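Local coordinates for DUF2020 domain-containing protein (Corynebacterium diphtheriae, PDB 3V7B) that is of unknown function but belongs to the DUF2020 family, whose clan also includes Mog1p- and PsbP-like proteins, at residues P16-G21 / A57-S62; D102-G107 / Y117-G122; D38-R43 / V128-Q133. All blocks are in the same frame, centred on the assembly; numbering follows the deposited sequence.

Contact 1: P16-G21 / A57-S62; sequences PMPPQG and ACVFWS
P16 lies over A57 and P18 over V59 with CA-CA separations of 5.9 and 7.2 Å; loop 16-21 runs over strand 57-61 without forming beta bridges, and meets it through proline side chains and the G21 backbone. Alternation on the loop matches alternation on the strand: the CB atoms of P16 and P18 are directed at the sheet while that of M17 turns from it, and A57, V59 and W61 share the strand face that looks back. P16 CB rests 3.7 Å from A57 CB and touches the valine as well. The closest carbon pair is P18 CG with V59 CG2 at 3.4 Å, tighter than usual van der Waals contact, the two side chains meeting at about a right angle. V59 divides its branches between two neighbours. With CG1 anti to the backbone N (chi1 -173°), CG2 is left for the prolines, whereas CG1 sits 3.4 Å above the W61 ring plane, near the ring's rim. The opposite face of the indole carries backbone instead: G21 C lies 3.5 Å above it, again toward the rim. P18 CG comes up at the ring edge, 4.1 Å from W61 CH2. A type I turn from P18 to G21, marked by G21 N to P18 O at 3.1 Å, curls the loop so that it can reach both this edge and that face. P16 also packs on T70 and M72 of strand 69-75, and C58, directed away from the loop, forms the disulfide with C28. Strand 57-61 is flanked by strands 46-50 and 69-75; the geometry is that of an irregular N-terminal segment laid over one face of an antiparallel beta meander, its prolines and a turn seated on alternate strand residues.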
loop_
_atom_site.group_PDB
_atom_site.type_symbol
_atom_site.label_atom_id
_atom_site.label_comp_id
_atom_site.label_asym_id
_atom_site.label_seq_id
_atom_site.Cartn_x
_atom_site.Cartn_y
_atom_site.Cartn_z
ATOM N N PRO A 16 3.620 7.640 2.202
ATOM C CA PRO A 16 4.128 8.057 0.873
ATOM C C PRO A 16 3.812 9.520 0.555
ATOM O O PRO A 16 2.709 9.970 0.839
ATOM C CB PRO A 16 3.370 7.172 -0.066
ATOM C CG PRO A 16 2.975 5.986 0.761
ATOM C CD PRO A 16 2.675 6.521 2.093
HETATM N N MSE A 17 4.724 10.214 -0.103
HETATM C CA MSE A 17 4.501 11.625 -0.485
HETATM C C MSE A 17 5.178 11.884 -1.840
HETATM O O MSE A 17 6.274 12.448 -1.920
HETATM C CB MSE A 17 5.034 12.606 0.595
HETATM C CG MSE A 17 4.532 12.391 2.035
HETATM SE SE MSE A 17 5.386 13.652 3.319
HETATM C CE MSE A 17 4.252 15.173 2.769
ATOM N N PRO A 18 4.543 11.442 -2.919
ATOM C CA PRO A 18 5.174 11.648 -4.244
ATOM C C PRO A 18 5.286 13.147 -4.497
ATOM O O PRO A 18 4.346 13.876 -4.239
ATOM C CB PRO A 18 4.178 10.985 -5.230
ATOM C CG PRO A 18 3.455 10.004 -4.401
ATOM C CD PRO A 18 3.289 10.682 -3.043
ATOM N N PRO A 19 6.475 13.615 -4.915
ATOM C CA PRO A 19 6.740 15.050 -4.765
ATOM C C PRO A 19 5.858 15.949 -5.629
ATOM O O PRO A 19 5.605 17.090 -5.220
ATOM C CB PRO A 19 8.233 15.178 -5.092
ATOM C CG PRO A 19 8.562 13.946 -5.856
ATOM C CD PRO A 19 7.620 12.873 -5.420
ATOM N N GLN A 20 5.340 15.448 -6.748
ATOM C CA GLN A 20 4.432 16.234 -7.589
ATOM C C GLN A 20 2.945 15.912 -7.410
ATOM O O GLN A 20 2.149 16.450 -8.121
ATOM C CB GLN A 20 4.787 16.070 -9.084
ATOM C CG GLN A 20 5.966 16.899 -9.556
ATOM C CD GLN A 20 7.328 16.391 -9.135
ATOM O OE1 GLN A 20 7.800 15.366 -9.641
ATOM N NE2 GLN A 20 7.993 17.133 -8.239
ATOM N N GLY A 21 2.595 15.040 -6.458
ATOM C CA GLY A 21 1.216 14.755 -6.166
ATOM C C GLY A 21 0.380 14.308 -7.375
ATOM O O GLY A 21 0.855 13.672 -8.253
ATOM N N ALA A 57 7.168 3.745 -3.150
ATOM C CA ALA A 57 5.750 3.765 -2.858
ATOM C C ALA A 57 5.032 4.356 -4.060
ATOM O O ALA A 57 5.595 5.204 -4.745
ATOM C CB ALA A 57 5.497 4.596 -1.642
ATOM N N CYS A 58 3.816 3.890 -4.332
ATOM C CA CYS A 58 3.066 4.337 -5.521
ATOM C C CYS A 58 1.723 4.888 -5.011
ATOM O O CYS A 58 1.020 4.267 -4.205
ATOM C CB CYS A 58 2.817 3.211 -6.522
ATOM S SG CYS A 58 4.350 2.524 -7.217
ATOM N N VAL A 59 1.356 6.040 -5.538
ATOM C CA VAL A 59 0.075 6.672 -5.155
ATOM C C VAL A 59 -0.736 7.032 -6.390
ATOM O O VAL A 59 -0.177 7.502 -7.383
ATOM C CB VAL A 59 0.317 7.933 -4.386
ATOM C CG1 VAL A 59 -1.037 8.477 -3.845
ATOM C CG2 VAL A 59 1.286 7.672 -3.232
ATOM N N PHE A 60 -2.042 6.746 -6.328
ATOM C CA PHE A 60 -2.881 6.842 -7.469
ATOM C C PHE A 60 -4.086 7.707 -7.111
ATOM O O PHE A 60 -4.814 7.445 -6.162
ATOM C CB PHE A 60 -3.381 5.481 -7.961
ATOM C CG PHE A 60 -2.318 4.420 -8.148
ATOM C CD1 PHE A 60 -1.681 4.253 -9.370
ATOM C CD2 PHE A 60 -1.897 3.634 -7.072
ATOM C CE1 PHE A 60 -0.765 3.242 -9.572
ATOM C CE2 PHE A 60 -0.889 2.687 -7.267
ATOM C CZ PHE A 60 -0.327 2.495 -8.520
ATOM N N TRP A 61 -4.291 8.717 -7.942
ATOM C CA TRP A 61 -5.348 9.692 -7.775
ATOM C C TRP A 61 -6.412 9.621 -8.836
ATOM O O TRP A 61 -6.129 9.427 -10.012
ATOM C CB TRP A 61 -4.780 11.116 -7.832
ATOM C CG TRP A 61 -4.156 11.553 -6.548
ATOM C CD1 TRP A 61 -4.761 12.188 -5.436
ATOM C CD2 TRP A 61 -2.759 11.496 -6.259
ATOM N NE1 TRP A 61 -3.842 12.473 -4.465
ATOM C CE2 TRP A 61 -2.580 12.079 -4.934
ATOM C CE3 TRP A 61 -1.657 10.983 -6.946
ATOM C CZ2 TRP A 61 -1.364 12.098 -4.324
ATOM C CZ3 TRP A 61 -0.417 11.059 -6.320
ATOM C CH2 TRP A 61 -0.290 11.595 -5.044
ATOM N N SER A 62 -7.653 9.804 -8.395
ATOM C CA SER A 62 -8.787 10.109 -9.267
ATOM C C SER A 62 -9.248 11.533 -8.965
ATOM O O SER A 62 -8.452 12.356 -8.527
ATOM C CB SER A 62 -9.930 9.143 -9.031
ATOM O OG SER A 62 -10.917 9.237 -10.073
#

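Contact 2: D102-G107 / Y117-G122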
loop_
_atom_site.group_PDB
_atom_site.type_symbol
_atom_site.label_atom_id
_atom_site.label_comp_id
_atom_site.label_asym_id
_atom_site.label_seq_id
_atom_site.Cartn_x
_atom_site.Cartn_y
_atom_site.Cartn_z
ATOM N N ASP A 102 0.520 -16.604 0.714
ATOM C CA ASP A 102 1.042 -17.501 1.712
ATOM C C ASP A 102 2.417 -17.034 2.264
ATOM O O ASP A 102 3.301 -16.599 1.544
ATOM C CB ASP A 102 0.969 -18.949 1.202
ATOM C CG ASP A 102 -0.467 -19.526 1.306
ATOM O OD1 ASP A 102 -1.435 -18.743 1.287
ATOM O OD2 ASP A 102 -0.631 -20.756 1.439
ATOM N N GLY A 103 2.523 -17.040 3.593
ATOM C CA GLY A 103 3.731 -16.620 4.273
ATOM C C GLY A 103 3.612 -15.206 4.822
ATOM O O GLY A 103 4.470 -14.824 5.586
ATOM N N TRP A 104 2.527 -14.486 4.483
ATOM C CA TRP A 104 2.304 -13.091 4.914
ATOM C C TRP A 104 1.242 -13.088 5.990
ATOM O O TRP A 104 0.311 -13.921 5.966
ATOM C CB TRP A 104 1.873 -12.189 3.763
ATOM C CG TRP A 104 2.960 -12.054 2.711
ATOM C CD1 TRP A 104 3.348 -12.999 1.739
ATOM C CD2 TRP A 104 3.878 -10.944 2.548
ATOM N NE1 TRP A 104 4.413 -12.548 1.020
ATOM C CE2 TRP A 104 4.766 -11.300 1.452
ATOM C CE3 TRP A 104 4.059 -9.730 3.190
ATOM C CZ2 TRP A 104 5.751 -10.471 1.041
ATOM C CZ3 TRP A 104 5.044 -8.904 2.743
ATOM C CH2 TRP A 104 5.877 -9.268 1.693
ATOM N N SER A 105 1.293 -12.071 6.846
ATOM C CA SER A 105 0.362 -11.944 7.976
ATOM C C SER A 105 0.112 -10.500 8.333
ATOM O O SER A 105 1.015 -9.726 8.431
ATOM C CB SER A 105 0.962 -12.598 9.215
ATOM O OG SER A 105 -0.029 -12.839 10.199
ATOM N N GLY A 106 -1.096 -10.162 8.670
ATOM C CA GLY A 106 -1.376 -8.820 9.092
ATOM C C GLY A 106 -2.899 -8.679 9.248
ATOM O O GLY A 106 -3.511 -9.613 9.763
ATOM N N GLY A 107 -3.462 -7.599 8.729
ATOM C CA GLY A 107 -4.921 -7.279 8.896
ATOM C C GLY A 107 -5.529 -6.562 7.698
ATOM O O GLY A 107 -4.819 -6.018 6.834
ATOM N N TYR A 117 -5.202 -3.032 3.695
ATOM C CA TYR A 117 -4.743 -4.371 3.668
ATOM C C TYR A 117 -3.262 -4.270 3.949
ATOM O O TYR A 117 -2.483 -3.622 3.187
ATOM C CB TYR A 117 -5.025 -5.079 2.316
ATOM C CG TYR A 117 -4.662 -6.580 2.306
ATOM C CD1 TYR A 117 -5.667 -7.555 2.537
ATOM C CD2 TYR A 117 -3.374 -7.032 2.031
ATOM C CE1 TYR A 117 -5.386 -8.898 2.541
ATOM C CE2 TYR A 117 -3.082 -8.391 2.030
ATOM C CZ TYR A 117 -4.113 -9.328 2.267
ATOM O OH TYR A 117 -3.901 -10.685 2.273
ATOM N N ALA A 118 -2.861 -4.853 5.067
ATOM C CA ALA A 118 -1.493 -4.698 5.588
ATOM C C ALA A 118 -0.928 -5.997 6.085
ATOM O O ALA A 118 -1.483 -6.660 6.944
ATOM C CB ALA A 118 -1.443 -3.642 6.680
ATOM N N VAL A 119 0.192 -6.419 5.481
ATOM C CA VAL A 119 0.786 -7.681 5.822
ATOM C C VAL A 119 2.285 -7.588 5.895
ATOM O O VAL A 119 2.889 -6.719 5.307
ATOM C CB VAL A 119 0.450 -8.821 4.838
ATOM C CG1 VAL A 119 -1.073 -9.243 4.970
ATOM C CG2 VAL A 119 0.844 -8.387 3.378
ATOM N N GLN A 120 2.852 -8.442 6.710
ATOM C CA GLN A 120 4.326 -8.582 6.723
ATOM C C GLN A 120 4.781 -10.017 6.614
ATOM O O GLN A 120 4.067 -10.965 6.921
ATOM C CB GLN A 120 4.917 -7.916 7.954
ATOM C CG GLN A 120 4.552 -8.469 9.322
ATOM C CD GLN A 120 5.044 -9.839 9.698
ATOM O OE1 GLN A 120 6.208 -10.272 9.463
ATOM N NE2 GLN A 120 4.177 -10.542 10.323
ATOM N N LYS A 121 6.042 -10.135 6.215
ATOM C CA LYS A 121 6.736 -11.391 6.015
ATOM C C LYS A 121 8.154 -11.035 6.415
ATOM O O LYS A 121 8.817 -10.237 5.745
ATOM C CB LYS A 121 6.702 -11.879 4.557
ATOM C CG LYS A 121 7.395 -13.232 4.403
ATOM C CD LYS A 121 7.121 -13.961 3.075
ATOM C CE LYS A 121 7.983 -13.487 1.924
ATOM N NZ LYS A 121 8.212 -14.597 0.914
ATOM N N GLY A 122 8.618 -11.572 7.543
ATOM C CA GLY A 122 9.960 -11.218 7.999
ATOM C C GLY A 122 10.004 -9.701 8.211
ATOM O O GLY A 122 9.059 -9.156 8.683
HETATM O O HOH W 1 4.453 -13.530 8.201
HETATM O O HOH W 2 5.411 -14.190 -1.012
#
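Q120 O is approached by three groups, two of them from the facing segment. S105 N donates to Q120 O at 3.0 Å, and W104 CA makes a weaker CA-H...O contact with it at 3.4 Å. A water stands 2.9 Å from Q120 O and also reaches G103 O. The return bond, Q120 N to S105 O, is shorter and straighter (2.8 Å, 168° at the hydrogen), although the donor lies well above the carbonyl plane. G107 and A118 form the next hydrogen-bonded pair: A118 N donates to G107 O at 2.9 Å, and G107 N donates to A118 O in return. Between them G106 faces V119 as a non-hydrogen-bonded pair, where the lack of a side chain on the glycine permits a CA-CA distance of 4.1 Å. On the other side of the S105-Q120 pair, toward W104 and K121, side chains take over. K121 CB sits over the six-membered ring of W104, 3.5 Å from its centroid and 9° off the normal, a CH-pi contact. K121 CG is anti to the backbone N and the chain bends at chi3, which takes CD and CE past W104 NE1; W104 NE1 donates to a second water at 2.8 Å. V119 CG2 reaches W104 CE3 obliquely, and I146 of helix 135-149 also packs on the indole. On the other sheet face, Q120 and A118 meet helix 79-89, while S105 OG is bonded to E99. Reciprocal bond pairs two residues apart, with an interstrand angle of 161°, identify an antiparallel beta hairpin, 105-111 and 114-121, with a tryptophan-lysine contact at its open end.

Contact 3: D38-R43 / V128-Q133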
loop_
_atom_site.group_PDB
_atom_site.type_symbol
_atom_site.label_atom_id
_atom_site.label_comp_id
_atom_site.label_asym_id
_atom_site.label_seq_id
_atom_site.Cartn_x
_atom_site.Cartn_y
_atom_site.Cartn_z
ATOM N N ASP A 38 -9.137 -0.154 -13.069
ATOM C CA ASP A 38 -10.207 -1.182 -13.172
ATOM C C ASP A 38 -10.499 -1.881 -11.862
ATOM O O ASP A 38 -11.651 -2.095 -11.522
ATOM C CB ASP A 38 -9.858 -2.202 -14.258
ATOM C CG ASP A 38 -10.061 -1.629 -15.660
ATOM O OD1 ASP A 38 -10.972 -0.789 -15.823
ATOM O OD2 ASP A 38 -9.318 -1.969 -16.606
ATOM N N THR A 39 -9.456 -2.263 -11.146
ATOM C CA THR A 39 -9.557 -2.967 -9.824
ATOM C C THR A 39 -10.167 -2.093 -8.755
ATOM O O THR A 39 -11.169 -2.478 -8.121
ATOM C CB THR A 39 -8.177 -3.443 -9.340
ATOM O OG1 THR A 39 -7.600 -4.255 -10.366
ATOM C CG2 THR A 39 -8.336 -4.291 -7.986
ATOM N N ASN A 40 -9.617 -0.879 -8.611
ATOM C CA ASN A 40 -10.115 0.077 -7.574
ATOM C C ASN A 40 -11.454 0.733 -8.011
ATOM O O ASN A 40 -12.349 0.860 -7.214
ATOM C CB ASN A 40 -9.092 1.109 -7.200
ATOM C CG ASN A 40 -9.321 1.701 -5.825
ATOM O OD1 ASN A 40 -9.455 2.912 -5.666
ATOM N ND2 ASN A 40 -9.265 0.876 -4.842
ATOM N N GLY A 41 -11.584 1.090 -9.275
ATOM C CA GLY A 41 -12.898 1.446 -9.782
ATOM C C GLY A 41 -13.127 2.885 -10.165
ATOM O O GLY A 41 -14.253 3.224 -10.562
ATOM N N GLN A 42 -12.092 3.710 -10.112
ATOM C CA GLN A 42 -12.222 5.112 -10.481
ATOM C C GLN A 42 -11.232 5.476 -11.541
ATOM O O GLN A 42 -10.085 4.992 -11.540
ATOM C CB GLN A 42 -12.005 6.030 -9.287
ATOM C CG GLN A 42 -13.002 5.819 -8.171
ATOM C CD GLN A 42 -12.784 6.789 -6.995
ATOM O OE1 GLN A 42 -11.662 7.187 -6.690
ATOM N NE2 GLN A 42 -13.882 7.211 -6.388
ATOM N N ARG A 43 -11.662 6.336 -12.474
ATOM C CA ARG A 43 -10.743 6.846 -13.462
ATOM C C ARG A 43 -9.506 7.571 -12.904
ATOM O O ARG A 43 -9.602 8.297 -11.918
ATOM C CB ARG A 43 -11.480 7.758 -14.437
ATOM C CG ARG A 43 -12.563 6.980 -15.184
ATOM C CD ARG A 43 -13.417 7.925 -16.002
ATOM N NE ARG A 43 -14.546 7.290 -16.683
ATOM C CZ ARG A 43 -15.739 7.039 -16.117
ATOM N NH1 ARG A 43 -15.969 7.321 -14.836
ATOM N NH2 ARG A 43 -16.732 6.507 -16.820
ATOM N N VAL A 128 -1.650 -1.391 1.655
ATOM C CA VAL A 128 -2.366 -0.783 0.598
ATOM C C VAL A 128 -3.591 -0.200 1.266
ATOM O O VAL A 128 -4.225 -0.893 2.074
ATOM C CB VAL A 128 -2.796 -1.808 -0.482
ATOM C CG1 VAL A 128 -3.721 -1.225 -1.512
ATOM C CG2 VAL A 128 -1.604 -2.435 -1.218
ATOM N N TRP A 129 -3.847 1.067 0.947
ATOM C CA TRP A 129 -5.043 1.760 1.344
ATOM C C TRP A 129 -5.823 2.021 0.051
ATOM O O TRP A 129 -5.230 2.328 -0.995
ATOM C CB TRP A 129 -4.665 3.093 1.959
ATOM C CG TRP A 129 -4.033 3.026 3.308
ATOM C CD1 TRP A 129 -4.646 2.928 4.523
ATOM C CD2 TRP A 129 -2.621 3.128 3.588
ATOM N NE1 TRP A 129 -3.734 2.996 5.540
ATOM C CE2 TRP A 129 -2.487 3.098 5.035
ATOM C CE3 TRP A 129 -1.477 3.280 2.796
ATOM C CZ2 TRP A 129 -1.280 3.223 5.643
ATOM C CZ3 TRP A 129 -0.245 3.361 3.411
ATOM C CH2 TRP A 129 -0.117 3.335 4.779
ATOM N N SER A 130 -7.129 1.904 0.135
ATOM C CA SER A 130 -8.025 2.265 -0.948
ATOM C C SER A 130 -9.105 3.200 -0.430
ATOM O O SER A 130 -9.510 3.098 0.709
ATOM C CB SER A 130 -8.718 1.025 -1.511
ATOM O OG SER A 130 -9.847 1.378 -2.314
ATOM N N ASN A 131 -9.602 4.067 -1.305
ATOM C CA ASN A 131 -10.712 4.968 -0.940
ATOM C C ASN A 131 -12.053 4.260 -1.042
ATOM O O ASN A 131 -13.080 4.876 -0.790
ATOM C CB ASN A 131 -10.698 6.298 -1.751
ATOM C CG ASN A 131 -11.104 6.115 -3.205
ATOM O OD1 ASN A 131 -11.243 4.999 -3.691
ATOM N ND2 ASN A 131 -11.311 7.247 -3.917
ATOM N N GLN A 132 -12.029 2.980 -1.455
ATOM C CA GLN A 132 -13.240 2.172 -1.654
ATOM C C GLN A 132 -13.604 1.386 -0.403
ATOM O O GLN A 132 -12.776 1.182 0.458
ATOM C CB GLN A 132 -12.997 1.191 -2.818
ATOM C CG GLN A 132 -12.605 1.921 -4.081
ATOM C CD GLN A 132 -13.740 2.725 -4.683
ATOM O OE1 GLN A 132 -14.838 2.230 -4.831
ATOM N NE2 GLN A 132 -13.467 3.965 -5.061
ATOM N N GLN A 133 -14.833 0.918 -0.338
ATOM C CA GLN A 133 -15.319 0.272 0.859
ATOM C C GLN A 133 -14.982 -1.197 0.927
ATOM O O GLN A 133 -15.068 -1.783 2.006
ATOM C CB GLN A 133 -16.806 0.432 0.949
ATOM C CG GLN A 133 -17.192 1.897 1.008
ATOM C CD GLN A 133 -18.602 2.063 1.523
ATOM O OE1 GLN A 133 -19.017 1.354 2.458
ATOM N NE2 GLN A 133 -19.342 2.999 0.933
#
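This is a polar, amide-rich contact between the C-terminal end of helix 33-40 with its following loop and the turn that leaves strand 124-130. Q42 and N131 form a hydrogen bond across it: N131 ND2 donates to Q42 OE1 at 2.8 Å and 166°. The two side chains come from opposite directions with amide planes 84° apart. The acceptor lies in the plane of the N131 amide, whereas the donor stands above the Q42 carbonyl plane. The extended Q42 chain carries OE1 across to meet it. N131 is gripped a second time within its own segment, Q132 NE2 donating to N131 OD1 at 2.8 Å; the Q132 amide then crosses that of Q42 obliquely. The turn itself is an ST turn, as S130 OG accepts from Q132 N at 2.8 Å, and it sets S130 and Q132 beside N40 just where the sheet strand gives way to helix 135-149. Q132 CG packs against N40 O at 3.3 Å. That carbonyl, at the C-terminal end of helix 33-40, also receives a hydrogen bond from K137 of helix 135-149. G41 leaves the helix with a phi of 112° and so redirects the chain, allowing Q42 to approach the turn from beside N40.

Overall arrangement
From the N terminus, loop 16-21 finds its partner at strand 57-61, closing contact 1. Before that closure, the chain has already run through helix 33-40 and segment 38-43, whose partner 128-133 lies far ahead, so contacts 1 and 3 cross; they also touch, S62 OG lying 2.5 Å from R43 O. Contact 2 opens and closes within the long excursion of contact 3, joining two successive strands, and it meets contact 3 where Y117 O and V128 N are probably hydrogen-bonded. All three reach one antiparallel sheet: contacts 1 and 2, centres about 23 Å apart, lie on opposite sides of the chain's centre, and contact 3 ties helix 33-40 to the end of strand 124-130.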